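Local coordinates for protein putative mannose-1-phosphate guanylyl transferase (Thermus thermophilus, PDB 2CU2) that probably transfers a guanylyl group from GTP to mannose 1-phosphate, making GDP-mannose, at residues A5-G10 against A40-L45; Y148-L153 against G165-P170; A159-E164 against V246-F251. One frame throughout, in Å; residues are numbered along the deposited sequence.

Interaction 1 of 3, residues A5-G10 against A40-L45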
ATOM      1  N   ALA A   5      -8.135  38.701 -12.021  1.00 35.91           N
ATOM      2  CA  ALA A   5      -7.325  37.501 -12.083  1.00 35.57           C
ATOM      3  C   ALA A   5      -8.201  36.308 -12.416  1.00 33.77           C
ATOM      4  O   ALA A   5      -9.254  36.115 -11.808  1.00 33.06           O
ATOM      5  CB  ALA A   5      -6.618  37.279 -10.746  1.00 34.69           C
ATOM      6  N   LEU A   6      -7.775  35.528 -13.403  1.00 32.31           N
ATOM      7  CA  LEU A   6      -8.498  34.328 -13.790  1.00 31.06           C
ATOM      8  C   LEU A   6      -7.683  33.139 -13.292  1.00 31.40           C
ATOM      9  O   LEU A   6      -6.544  32.933 -13.720  1.00 30.64           O
ATOM     10  CB  LEU A   6      -8.651  34.223 -15.310  1.00 28.91           C
ATOM     11  CG  LEU A   6      -9.246  32.878 -15.755  1.00 28.81           C
ATOM     12  CD1 LEU A   6     -10.727  32.833 -15.377  1.00 28.89           C
ATOM     13  CD2 LEU A   6      -9.078  32.677 -17.253  1.00 26.48           C
ATOM     14  N   VAL A   7      -8.268  32.369 -12.385  1.00 31.91           N
ATOM     15  CA  VAL A   7      -7.629  31.170 -11.858  1.00 32.54           C
ATOM     16  C   VAL A   7      -8.240  29.907 -12.463  1.00 33.75           C
ATOM     17  O   VAL A   7      -9.370  29.527 -12.186  1.00 35.25           O
ATOM     18  CB  VAL A   7      -7.804  31.163 -10.340  1.00 33.33           C
ATOM     19  CG1 VAL A   7      -7.169  29.906  -9.748  1.00 32.30           C
ATOM     20  CG2 VAL A   7      -7.142  32.388  -9.737  1.00 33.08           C
ATOM     21  N   MET A   8      -7.457  29.270 -13.350  1.00 33.89           N
ATOM     22  CA  MET A   8      -7.971  28.099 -14.047  1.00 35.22           C
ATOM     23  C   MET A   8      -7.774  26.817 -13.238  1.00 37.73           C
ATOM     24  O   MET A   8      -6.666  26.370 -12.975  1.00 37.95           O
ATOM     25  CB  MET A   8      -7.246  27.991 -15.390  1.00 33.99           C
ATOM     26  CG  MET A   8      -7.390  29.261 -16.231  1.00 32.35           C
ATOM     27  SD  MET A   8      -6.690  29.075 -17.877  1.00 38.29           S
ATOM     28  CE  MET A   8      -4.965  28.905 -17.393  1.00 32.94           C
ATOM     29  N   ALA A   9      -8.912  26.247 -12.800  1.00 40.14           N
ATOM     30  CA  ALA A   9      -8.858  24.974 -12.091  1.00 44.23           C
ATOM     31  C   ALA A   9      -9.317  23.827 -12.995  1.00 46.99           C
ATOM     32  O   ALA A   9     -10.435  23.797 -13.492  1.00 49.36           O
ATOM     33  CB  ALA A   9      -9.769  25.070 -10.866  1.00 43.83           C
ATOM     34  N   GLY A  10      -8.389  22.883 -13.237  1.00 50.15           N
ATOM     35  CA  GLY A  10      -8.722  21.760 -14.107  1.00 51.12           C
ATOM     36  C   GLY A  10      -7.715  20.616 -13.977  1.00 51.96           C
ATOM     37  O   GLY A  10      -6.853  20.595 -13.109  1.00 52.26           O
ATOM     38  N   ALA A  40      -3.350  26.971  -1.855  1.00 34.01           N
ATOM     39  CA  ALA A  40      -2.083  27.693  -1.800  1.00 32.60           C
ATOM     40  C   ALA A  40      -2.041  28.800  -2.853  1.00 31.76           C
ATOM     41  O   ALA A  40      -1.456  29.857  -2.630  1.00 29.36           O
ATOM     42  CB  ALA A  40      -0.908  26.717  -2.009  1.00 30.48           C
ATOM     43  N   THR A  41      -2.669  28.546  -3.999  1.00 31.55           N
ATOM     44  CA  THR A  41      -2.708  29.510  -5.094  1.00 31.69           C
ATOM     45  C   THR A  41      -3.495  30.762  -4.715  1.00 32.70           C
ATOM     46  O   THR A  41      -3.040  31.885  -4.932  1.00 32.09           O
ATOM     47  CB  THR A  41      -3.372  28.900  -6.351  1.00 31.55           C
ATOM     48  OG1 THR A  41      -2.604  27.781  -6.804  1.00 33.07           O
ATOM     49  CG2 THR A  41      -3.467  29.943  -7.464  1.00 31.10           C
ATOM     50  N   LEU A  42      -4.686  30.566  -4.162  1.00 33.02           N
ATOM     51  CA  LEU A  42      -5.530  31.691  -3.771  1.00 35.86           C
ATOM     52  C   LEU A  42      -4.865  32.533  -2.676  1.00 36.30           C
ATOM     53  O   LEU A  42      -4.923  33.762  -2.699  1.00 39.09           O
ATOM     54  CB  LEU A  42      -6.899  31.180  -3.293  1.00 35.10           C
ATOM     55  CG  LEU A  42      -7.706  30.348  -4.307  1.00 35.62           C
ATOM     56  CD1 LEU A  42      -8.952  29.784  -3.645  1.00 35.81           C
ATOM     57  CD2 LEU A  42      -8.079  31.208  -5.503  1.00 32.78           C
ATOM     58  N   GLU A  43      -4.227  31.865  -1.724  1.00 37.45           N
ATOM     59  CA  GLU A  43      -3.560  32.542  -0.617  1.00 40.05           C
ATOM     60  C   GLU A  43      -2.401  33.387  -1.132  1.00 39.59           C
ATOM     61  O   GLU A  43      -2.171  34.507  -0.686  1.00 40.70           O
ATOM     62  CB  GLU A  43      -3.053  31.493   0.373  1.00 43.08           C
ATOM     63  CG  GLU A  43      -2.115  32.013   1.425  1.00 49.93           C
ATOM     64  CD  GLU A  43      -1.642  30.910   2.356  1.00 54.51           C
ATOM     65  OE1 GLU A  43      -0.715  31.172   3.155  1.00 58.45           O
ATOM     66  OE2 GLU A  43      -2.199  29.785   2.291  1.00 55.40           O
ATOM     67  N   ARG A  44      -1.681  32.821  -2.090  1.00 38.27           N
ATOM     68  CA  ARG A  44      -0.533  33.446  -2.724  1.00 37.84           C
ATOM     69  C   ARG A  44      -0.949  34.655  -3.574  1.00 37.04           C
ATOM     70  O   ARG A  44      -0.197  35.628  -3.714  1.00 35.69           O
ATOM     71  CB  ARG A  44       0.139  32.381  -3.594  1.00 39.26           C
ATOM     72  CG  ARG A  44       1.255  32.822  -4.501  1.00 41.14           C
ATOM     73  CD  ARG A  44       1.732  31.603  -5.285  1.00 40.07           C
ATOM     74  NE  ARG A  44       2.105  30.531  -4.369  1.00 42.25           N
ATOM     75  CZ  ARG A  44       1.653  29.282  -4.430  1.00 42.07           C
ATOM     76  NH1 ARG A  44       0.792  28.917  -5.378  1.00 36.85           N
ATOM     77  NH2 ARG A  44       2.059  28.397  -3.527  1.00 40.30           N
ATOM     78  N   LEU A  45      -2.152  34.583  -4.137  1.00 35.10           N
ATOM     79  CA  LEU A  45      -2.664  35.642  -5.001  1.00 35.90           C
ATOM     80  C   LEU A  45      -3.348  36.802  -4.275  1.00 36.43           C
ATOM     81  O   LEU A  45      -3.276  37.937  -4.730  1.00 35.71           O
ATOM     82  CB  LEU A  45      -3.643  35.048  -6.024  1.00 33.91           C
ATOM     83  CG  LEU A  45      -4.243  35.968  -7.104  1.00 35.24           C
ATOM     84  CD1 LEU A  45      -3.135  36.535  -7.971  1.00 32.36           C
ATOM     85  CD2 LEU A  45      -5.225  35.193  -7.981  1.00 32.37           C
TER
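Strand 5-8, with Ala-5 and Val-7 turned to the helix, runs nearly antiparallel to helix 40-45: the two short axes make an angle of 166° and come within 10.8 Å of each other. No hydrogen bond crosses between them, and the contact is apolar. Leu-45 carries much of it. Its CG stands opposite the backbone N (chi1 -176°), which sends the side chain out toward the strand. The CD2 methyl of Leu-45 then lies 3.7 Å from Ala-5 CB. The same methyl is 3.8 Å from Val-7 CG2, so one branch of the leucine serves two residues of the strand. The valine and leucine side chains pass alongside one another, each heading for the other's backbone.

This is the first beta-alpha unit of the nucleotidyltransferase domain, an alpha/beta/alpha sandwich. Strand 3-8 leads through a long loop to helix 37-45, and the chain then returns in the parallel neighbour, strand 54-59, completing a beta-alpha-beta crossover. The glycine-rich loop that begins at Gly-10 probably holds the nucleotide phosphates, as in relatives.

Val-7 uses its two methyls separately. CG2 also faces Leu-42 CD2, a looser approach of 4.5 Å. CG1 looks toward Thr-41 CG2 at 4.4 Å. Thr-41 offers only its methyl here, because its OG1 is hydrogen-bonded to Leu-37 O one helical turn earlier. Val-7 is further enclosed by Leu-56 of strand 54-59 and Leu-106 of strand 102-107, the two parallel neighbours of strand 3-8. Leu-6 and Met-8 point to the other face of the sheet, where Met-8 meets Thr-84 and Ala-87 of helix 83-98.

Interaction 2 of 3, residues Y148-L153 against G165-P170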
ATOM      1  N   TYR A 148       7.011  19.737 -20.535  1.00 34.45           N
ATOM      2  CA  TYR A 148       6.751  21.168 -20.448  1.00 31.67           C
ATOM      3  C   TYR A 148       6.929  21.854 -21.789  1.00 30.88           C
ATOM      4  O   TYR A 148       7.539  21.315 -22.720  1.00 31.66           O
ATOM      5  CB  TYR A 148       7.710  21.843 -19.467  1.00 32.15           C
ATOM      6  CG  TYR A 148       7.580  21.428 -18.027  1.00 33.38           C
ATOM      7  CD1 TYR A 148       6.507  20.654 -17.592  1.00 35.25           C
ATOM      8  CD2 TYR A 148       8.516  21.854 -17.081  1.00 34.33           C
ATOM      9  CE1 TYR A 148       6.365  20.311 -16.245  1.00 33.69           C
ATOM     10  CE2 TYR A 148       8.383  21.520 -15.735  1.00 35.04           C
ATOM     11  CZ  TYR A 148       7.306  20.750 -15.327  1.00 34.22           C
ATOM     12  OH  TYR A 148       7.167  20.423 -14.002  1.00 36.78           O
ATOM     13  N   GLY A 149       6.376  23.054 -21.875  1.00 29.41           N
ATOM     14  CA  GLY A 149       6.545  23.863 -23.058  1.00 27.58           C
ATOM     15  C   GLY A 149       7.697  24.782 -22.689  1.00 27.58           C
ATOM     16  O   GLY A 149       7.927  25.041 -21.503  1.00 28.05           O
ATOM     17  N   TYR A 150       8.432  25.261 -23.683  1.00 27.22           N
ATOM     18  CA  TYR A 150       9.553  26.159 -23.445  1.00 30.24           C
ATOM     19  C   TYR A 150       9.334  27.461 -24.204  1.00 31.67           C
ATOM     20  O   TYR A 150       8.493  27.525 -25.100  1.00 31.85           O
ATOM     21  CB  TYR A 150      10.868  25.519 -23.907  1.00 28.80           C
ATOM     22  CG  TYR A 150      11.324  24.343 -23.063  1.00 28.25           C
ATOM     23  CD1 TYR A 150      10.574  23.167 -23.002  1.00 27.37           C
ATOM     24  CD2 TYR A 150      12.512  24.407 -22.329  1.00 27.12           C
ATOM     25  CE1 TYR A 150      10.991  22.087 -22.233  1.00 27.13           C
ATOM     26  CE2 TYR A 150      12.942  23.329 -21.557  1.00 27.26           C
ATOM     27  CZ  TYR A 150      12.172  22.179 -21.514  1.00 26.17           C
ATOM     28  OH  TYR A 150      12.562  21.130 -20.731  1.00 28.90           O
ATOM     29  N   ILE A 151      10.094  28.491 -23.838  1.00 31.74           N
ATOM     30  CA  ILE A 151      10.002  29.791 -24.489  1.00 33.83           C
ATOM     31  C   ILE A 151      11.390  30.297 -24.888  1.00 36.04           C
ATOM     32  O   ILE A 151      12.334  30.205 -24.107  1.00 34.99           O
ATOM     33  CB  ILE A 151       9.381  30.849 -23.564  1.00 33.09           C
ATOM     34  CG1 ILE A 151       8.011  30.384 -23.059  1.00 35.43           C
ATOM     35  CG2 ILE A 151       9.249  32.166 -24.316  1.00 33.68           C
ATOM     36  CD1 ILE A 151       7.391  31.327 -22.032  1.00 33.16           C
ATOM     37  N   ARG A 152      11.503  30.830 -26.104  1.00 37.32           N
ATOM     38  CA  ARG A 152      12.767  31.377 -26.594  1.00 39.72           C
ATOM     39  C   ARG A 152      12.857  32.805 -26.097  1.00 40.02           C
ATOM     40  O   ARG A 152      11.909  33.571 -26.253  1.00 41.25           O
ATOM     41  CB  ARG A 152      12.815  31.429 -28.126  1.00 39.83           C
ATOM     42  CG  ARG A 152      12.599  30.129 -28.857  1.00 42.69           C
ATOM     43  CD  ARG A 152      13.044  30.297 -30.314  1.00 46.40           C
ATOM     44  NE  ARG A 152      12.680  29.163 -31.157  1.00 49.41           N
ATOM     45  CZ  ARG A 152      11.464  28.969 -31.663  1.00 51.97           C
ATOM     46  NH1 ARG A 152      10.489  29.836 -31.413  1.00 53.18           N
ATOM     47  NH2 ARG A 152      11.223  27.902 -32.414  1.00 53.53           N
ATOM     48  N   LEU A 153      13.992  33.176 -25.522  1.00 40.27           N
ATOM     49  CA  LEU A 153      14.151  34.532 -25.025  1.00 41.48           C
ATOM     50  C   LEU A 153      15.015  35.402 -25.927  1.00 43.13           C
ATOM     51  O   LEU A 153      16.055  34.967 -26.417  1.00 42.95           O
ATOM     52  CB  LEU A 153      14.770  34.519 -23.632  1.00 42.64           C
ATOM     53  CG  LEU A 153      14.021  33.826 -22.498  1.00 41.98           C
ATOM     54  CD1 LEU A 153      14.807  34.043 -21.210  1.00 41.56           C
ATOM     55  CD2 LEU A 153      12.603  34.383 -22.371  1.00 41.44           C
ATOM     56  N   GLY A 165       9.578  33.144 -29.124  1.00 47.83           N
ATOM     57  CA  GLY A 165       9.067  31.888 -29.674  1.00 47.39           C
ATOM     58  C   GLY A 165       8.643  30.897 -28.582  1.00 46.74           C
ATOM     59  O   GLY A 165       9.195  30.864 -27.490  1.00 46.44           O
ATOM     60  N   PHE A 166       7.589  30.140 -28.954  1.00 45.85           N
ATOM     61  CA  PHE A 166       7.031  29.124 -28.073  1.00 46.61           C
ATOM     62  C   PHE A 166       7.142  27.737 -28.704  1.00 47.71           C
ATOM     63  O   PHE A 166       6.724  27.495 -29.831  1.00 48.97           O
ATOM     64  CB  PHE A 166       5.559  29.461 -27.817  1.00 46.14           C
ATOM     65  CG  PHE A 166       5.451  30.545 -26.786  1.00 46.25           C
ATOM     66  CD1 PHE A 166       5.632  31.869 -27.164  1.00 47.60           C
ATOM     67  CD2 PHE A 166       5.095  30.230 -25.485  1.00 45.66           C
ATOM     68  CE1 PHE A 166       5.446  32.882 -26.233  1.00 46.49           C
ATOM     69  CE2 PHE A 166       4.908  31.252 -24.558  1.00 44.92           C
ATOM     70  CZ  PHE A 166       5.079  32.580 -24.928  1.00 45.92           C
ATOM     71  N   VAL A 167       7.775  26.823 -27.949  1.00 47.61           N
ATOM     72  CA  VAL A 167       7.920  25.459 -28.438  1.00 49.18           C
ATOM     73  C   VAL A 167       7.193  24.471 -27.525  1.00 50.54           C
ATOM     74  O   VAL A 167       7.265  24.539 -26.304  1.00 49.95           O
ATOM     75  CB  VAL A 167       9.411  25.121 -28.494  1.00 50.00           C
ATOM     76  CG1 VAL A 167      10.098  25.950 -29.578  1.00 50.12           C
ATOM     77  CG2 VAL A 167      10.066  25.415 -27.155  1.00 49.62           C
ATOM     78  N   GLU A 168       6.433  23.562 -28.158  1.00 52.51           N
ATOM     79  CA  GLU A 168       5.745  22.543 -27.377  1.00 55.12           C
ATOM     80  C   GLU A 168       6.727  21.499 -26.838  1.00 54.44           C
ATOM     81  O   GLU A 168       7.905  21.472 -27.173  1.00 56.47           O
ATOM     82  CB  GLU A 168       4.681  21.889 -28.263  1.00 59.96           C
ATOM     83  CG  GLU A 168       3.267  22.334 -27.883  1.00 65.12           C
ATOM     84  CD  GLU A 168       2.379  22.317 -29.104  1.00 68.54           C
ATOM     85  OE1 GLU A 168       1.254  22.785 -29.013  1.00 70.93           O
ATOM     86  OE2 GLU A 168       2.819  21.824 -30.141  1.00 70.25           O
ATOM     87  N   LYS A 169       6.210  20.648 -25.935  1.00 53.17           N
ATOM     88  CA  LYS A 169       7.068  19.665 -25.285  1.00 52.58           C
ATOM     89  C   LYS A 169       7.930  18.908 -26.296  1.00 50.22           C
ATOM     90  O   LYS A 169       7.450  18.339 -27.269  1.00 51.53           O
ATOM     91  CB  LYS A 169       6.167  18.699 -24.519  1.00 54.97           C
ATOM     92  CG  LYS A 169       4.685  18.945 -24.811  1.00 57.52           C
ATOM     93  CD  LYS A 169       3.773  18.179 -23.853  1.00 60.16           C
ATOM     94  CE  LYS A 169       3.002  17.055 -24.551  1.00 62.68           C
ATOM     95  NZ  LYS A 169       3.134  15.818 -23.783  1.00 64.85           N
ATOM     96  N   PRO A 170       9.255  18.955 -26.061  1.00 46.44           N
ATOM     97  CA  PRO A 170      10.227  18.337 -26.942  1.00 43.24           C
ATOM     98  C   PRO A 170      10.588  16.921 -26.490  1.00 39.37           C
ATOM     99  O   PRO A 170      10.054  16.379 -25.529  1.00 37.46           O
ATOM    100  CB  PRO A 170      11.473  19.210 -26.862  1.00 44.60           C
ATOM    101  CG  PRO A 170      11.516  19.594 -25.381  1.00 46.04           C
ATOM    102  CD  PRO A 170       9.960  19.634 -24.988  1.00 46.44           C
TER
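Ile-151 CG1 and Phe-166 CG both sit beside their own backbone N (chi1 -56° and -79°). Both residues stand on the same face of the sheet, and these torsions lay the isoleucine chain alongside the ring. Ile-151 CD1 reaches Phe-166 CE2 at 3.5 Å, while CG2 of Ile-151 lies over the rim of one ring face. The two residues are a non-hydrogen-bonded pair of the antiparallel beta hairpin made by strands 150-157 and 160-167.

Tyr-150 and Val-167 form the neighbouring hydrogen-bonded pair. Tyr-150 N gives a bond of 3.0 Å to Val-167 O, with the donor in the carbonyl plane. The return bond from Val-167 N to Tyr-150 O is tilted from that plane. Arg-152 N adds a shorter one to Gly-165 O, 2.7 Å.

On the face of Tyr-150 the packing is close: its CB is 3.3 Å from Val-167 CG2. Farther along the ring, CE1 meets Pro-170 CD, and the OH is hydrogen-bonded to Glu-145 O and Trp-185 NE1. Tyr-178 of helix 172-180 packs against Tyr-150, Val-167 and Pro-170.

The extended Arg-152 chain runs across the partner strand. Gly-165 leaves room for it, since a CB there would clash with NH1. Val-167 CG1 lies over one face of the guanidinium, toward its rim, 3.6 Å from Arg-152 NH2.

Interaction 3 of 3, residues A159-E164 against V246-F251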
ATOM      1  N   ALA A 159      13.203  44.986 -16.787  1.00 44.68           N
ATOM      2  CA  ALA A 159      12.748  43.899 -15.924  1.00 43.92           C
ATOM      3  C   ALA A 159      12.247  42.650 -16.646  1.00 43.00           C
ATOM      4  O   ALA A 159      11.886  41.671 -15.999  1.00 43.02           O
ATOM      5  CB  ALA A 159      11.664  44.411 -14.976  1.00 43.06           C
ATOM      6  N   TRP A 160      12.230  42.673 -17.974  1.00 42.53           N
ATOM      7  CA  TRP A 160      11.745  41.515 -18.715  1.00 42.93           C
ATOM      8  C   TRP A 160      12.541  41.265 -20.001  1.00 43.20           C
ATOM      9  O   TRP A 160      13.462  41.988 -20.369  1.00 44.76           O
ATOM     10  CB  TRP A 160      10.263  41.723 -19.044  1.00 41.94           C
ATOM     11  CG  TRP A 160      10.075  42.924 -19.899  1.00 42.13           C
ATOM     12  CD1 TRP A 160      10.307  43.019 -21.292  1.00 41.84           C
ATOM     13  CD2 TRP A 160       9.571  44.215 -19.478  1.00 42.06           C
ATOM     14  NE1 TRP A 160      10.006  44.248 -21.789  1.00 43.27           N
ATOM     15  CE2 TRP A 160       9.539  45.046 -20.628  1.00 42.81           C
ATOM     16  CE3 TRP A 160       9.166  44.731 -18.251  1.00 42.84           C
ATOM     17  CZ2 TRP A 160       9.116  46.360 -20.520  1.00 44.33           C
ATOM     18  CZ3 TRP A 160       8.738  46.042 -18.144  1.00 43.30           C
ATOM     19  CH2 TRP A 160       8.722  46.864 -19.285  1.00 43.90           C
ATOM     20  N   TYR A 161      12.178  40.155 -20.663  1.00 43.24           N
ATOM     21  CA  TYR A 161      12.802  39.761 -21.912  1.00 44.27           C
ATOM     22  C   TYR A 161      11.819  39.897 -23.067  1.00 45.97           C
ATOM     23  O   TYR A 161      10.608  39.874 -22.892  1.00 45.45           O
ATOM     24  CB  TYR A 161      13.255  38.306 -21.781  1.00 44.31           C
ATOM     25  CG  TYR A 161      14.357  38.207 -20.786  1.00 45.35           C
ATOM     26  CD1 TYR A 161      14.062  38.107 -19.430  1.00 45.34           C
ATOM     27  CD2 TYR A 161      15.688  38.187 -21.205  1.00 46.42           C
ATOM     28  CE1 TYR A 161      15.084  37.975 -18.502  1.00 46.47           C
ATOM     29  CE2 TYR A 161      16.711  38.066 -20.276  1.00 47.41           C
ATOM     30  CZ  TYR A 161      16.413  37.964 -18.930  1.00 47.78           C
ATOM     31  OH  TYR A 161      17.424  37.830 -17.998  1.00 50.10           O
ATOM     32  N   ARG A 162      12.341  40.039 -24.294  1.00 47.31           N
ATOM     33  CA  ARG A 162      11.397  39.930 -25.395  1.00 50.11           C
ATOM     34  C   ARG A 162      11.162  38.468 -25.759  1.00 49.75           C
ATOM     35  O   ARG A 162      12.077  37.723 -26.082  1.00 50.69           O
ATOM     36  CB  ARG A 162      11.987  40.681 -26.594  1.00 52.15           C
ATOM     37  CG  ARG A 162      11.057  40.664 -27.803  1.00 57.64           C
ATOM     38  CD  ARG A 162       9.987  41.761 -27.732  1.00 59.64           C
ATOM     39  NE  ARG A 162       8.897  41.481 -28.674  1.00 62.63           N
ATOM     40  CZ  ARG A 162       8.821  42.244 -29.781  1.00 63.62           C
ATOM     41  NH1 ARG A 162       9.703  43.208 -29.987  1.00 64.64           N
ATOM     42  NH2 ARG A 162       7.856  42.014 -30.676  1.00 63.52           N
ATOM     43  N   GLY A 163       9.890  38.036 -25.642  1.00 49.49           N
ATOM     44  CA  GLY A 163       9.562  36.682 -26.069  1.00 48.53           C
ATOM     45  C   GLY A 163       9.900  36.485 -27.547  1.00 48.75           C
ATOM     46  O   GLY A 163       9.627  37.320 -28.397  1.00 49.51           O
ATOM     47  N   GLU A 164      10.553  35.352 -27.842  1.00 48.45           N
ATOM     48  CA  GLU A 164      10.998  35.140 -29.214  1.00 49.33           C
ATOM     49  C   GLU A 164      10.588  33.772 -29.761  1.00 48.79           C
ATOM     50  O   GLU A 164      11.150  33.265 -30.723  1.00 48.46           O
ATOM     51  CB  GLU A 164      12.518  35.289 -29.253  1.00 52.10           C
ATOM     52  CG  GLU A 164      12.950  36.735 -29.508  1.00 57.56           C
ATOM     53  CD  GLU A 164      14.337  36.753 -30.116  1.00 60.47           C
ATOM     54  OE1 GLU A 164      14.791  35.713 -30.572  1.00 62.11           O
ATOM     55  OE2 GLU A 164      14.957  37.816 -30.125  1.00 61.98           O
ATOM     56  N   VAL A 246       8.519  38.445 -21.680  1.00 34.94           N
ATOM     57  CA  VAL A 246       8.648  37.384 -20.687  1.00 34.21           C
ATOM     58  C   VAL A 246       9.366  37.868 -19.425  1.00 34.92           C
ATOM     59  O   VAL A 246      10.431  38.470 -19.476  1.00 35.40           O
ATOM     60  CB  VAL A 246       9.428  36.231 -21.323  1.00 32.89           C
ATOM     61  CG1 VAL A 246       9.527  35.063 -20.344  1.00 33.67           C
ATOM     62  CG2 VAL A 246       8.727  35.770 -22.588  1.00 32.76           C
ATOM     63  N   VAL A 247       8.755  37.543 -18.293  1.00 33.87           N
ATOM     64  CA  VAL A 247       9.329  37.760 -16.971  1.00 34.76           C
ATOM     65  C   VAL A 247       9.835  36.452 -16.356  1.00 35.09           C
ATOM     66  O   VAL A 247       9.145  35.445 -16.305  1.00 35.60           O
ATOM     67  CB  VAL A 247       8.255  38.380 -16.077  1.00 34.38           C
ATOM     68  CG1 VAL A 247       8.815  38.609 -14.674  1.00 34.34           C
ATOM     69  CG2 VAL A 247       7.809  39.710 -16.654  1.00 34.69           C
ATOM     70  N   LEU A 248      11.108  36.484 -15.916  1.00 34.79           N
ATOM     71  CA  LEU A 248      11.687  35.289 -15.319  1.00 35.35           C
ATOM     72  C   LEU A 248      11.409  35.210 -13.816  1.00 35.36           C
ATOM     73  O   LEU A 248      11.806  36.059 -13.029  1.00 36.70           O
ATOM     74  CB  LEU A 248      13.199  35.322 -15.558  1.00 34.39           C
ATOM     75  CG  LEU A 248      13.578  35.027 -17.010  1.00 36.18           C
ATOM     76  CD1 LEU A 248      15.075  34.767 -17.178  1.00 36.63           C
ATOM     77  CD2 LEU A 248      12.863  33.801 -17.577  1.00 37.31           C
ATOM     78  N   GLY A 249      10.661  34.160 -13.431  1.00 34.68           N
ATOM     79  CA  GLY A 249      10.432  33.918 -12.011  1.00 36.70           C
ATOM     80  C   GLY A 249      11.569  33.084 -11.416  1.00 38.70           C
ATOM     81  O   GLY A 249      12.066  32.141 -12.016  1.00 41.41           O
ATOM     82  N   ARG A 250      12.016  33.487 -10.211  1.00 39.65           N
ATOM     83  CA  ARG A 250      13.156  32.802  -9.610  1.00 43.41           C
ATOM     84  C   ARG A 250      12.759  32.000  -8.369  1.00 41.73           C
ATOM     85  O   ARG A 250      13.591  31.512  -7.614  1.00 45.93           O
ATOM     86  CB  ARG A 250      14.195  33.854  -9.234  1.00 44.19           C
ATOM     87  CG  ARG A 250      14.523  34.794 -10.391  1.00 45.09           C
ATOM     88  CD  ARG A 250      15.949  35.342 -10.289  1.00 47.50           C
ATOM     89  NE  ARG A 250      16.253  36.198 -11.437  1.00 49.51           N
ATOM     90  CZ  ARG A 250      16.584  35.588 -12.590  1.00 51.03           C
ATOM     91  NH1 ARG A 250      16.610  34.269 -12.660  1.00 51.51           N
ATOM     92  NH2 ARG A 250      16.874  36.323 -13.669  1.00 49.66           N
ATOM     93  N   PHE A 251      11.439  31.854  -8.163  1.00 38.82           N
ATOM     94  CA  PHE A 251      10.970  30.949  -7.127  1.00 35.33           C
ATOM     95  C   PHE A 251      10.910  29.498  -7.607  1.00 34.37           C
ATOM     96  O   PHE A 251      10.825  29.216  -8.795  1.00 33.70           O
ATOM     97  CB  PHE A 251       9.577  31.413  -6.704  1.00 34.86           C
ATOM     98  CG  PHE A 251       8.732  31.654  -7.921  1.00 35.12           C
ATOM     99  CD1 PHE A 251       8.156  30.576  -8.583  1.00 34.98           C
ATOM    100  CD2 PHE A 251       8.550  32.944  -8.391  1.00 37.17           C
ATOM    101  CE1 PHE A 251       7.396  30.796  -9.723  1.00 35.96           C
ATOM    102  CE2 PHE A 251       7.784  33.155  -9.534  1.00 35.36           C
ATOM    103  CZ  PHE A 251       7.204  32.085 -10.202  1.00 37.13           C
TER
HETATM  104  O   HOH W   1      12.578  38.930 -16.094  1.00 37.19           O
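Tyr-161 CB lies 3.6 Å from Val-246 O, the carbonyl that also takes the Tyr-161 N-H. With CG beside the backbone N (chi1 -67°), the ring turns toward strand 246-249. CD1 meets the same oxygen, which lies at the ring edge and in its plane. CE1 comes next, 3.5 Å from Leu-248 CD1, and the leucine side chain lies roughly perpendicular to that of the tyrosine. At the tip, OH is 3.9 Å from that methyl and is hydrogen-bonded to Arg-156 NH1. With an alanine at this position, Leu-248 would probably lose the ring it packs on, and Arg-156 NH1 this hydroxyl partner.

The backbones of Tyr-161 and Val-246 form an antiparallel hydrogen-bonded pair. The bond from Tyr-161 N to Val-246 O is 2.7 Å and nearly straight (170°), and Val-246 N returns one to Tyr-161 O. The N-to-C directions of the two short segments make 130°, well short of antiparallel, so the strands diverge. Beyond the pair a water links the two strands: it donates to Ala-159 O and accepts from Leu-248 N at 2.9 Å. At the other end, Val-246 CG2 rests on Gly-163 CA.

Trp-160 CB meets Val-247 CG2 on the other face of the sheet, where helix 115-128 covers both residues. Leu-153 of strand 150-157 packs on Tyr-161 and Val-246, and strand 134-139 pairs with strand 244-249 on its far side.

How the interactions relate
All three contacts involve strands of one mixed sheet of the nucleotidyltransferase domain; in interaction 1 a helix packs on it. Interaction 1 comes first along the chain and closes before the others open. It lies in the parallel part of the sheet, its centre about 23 Å from that of interaction 2 and about 21 Å from that of interaction 3, and touches neither. Interactions 2 and 3 have centres about 13 Å apart and alternate along the chain. They share strand 160-167. Arg-152 O and Glu-164 N, probably hydrogen-bonded, continue the hairpin ladder. Pairing of strand 160-167 with strand 244-249 ties the hairpin to a much later strand, and Ile-151 CG2 packs on Val-246 CG2.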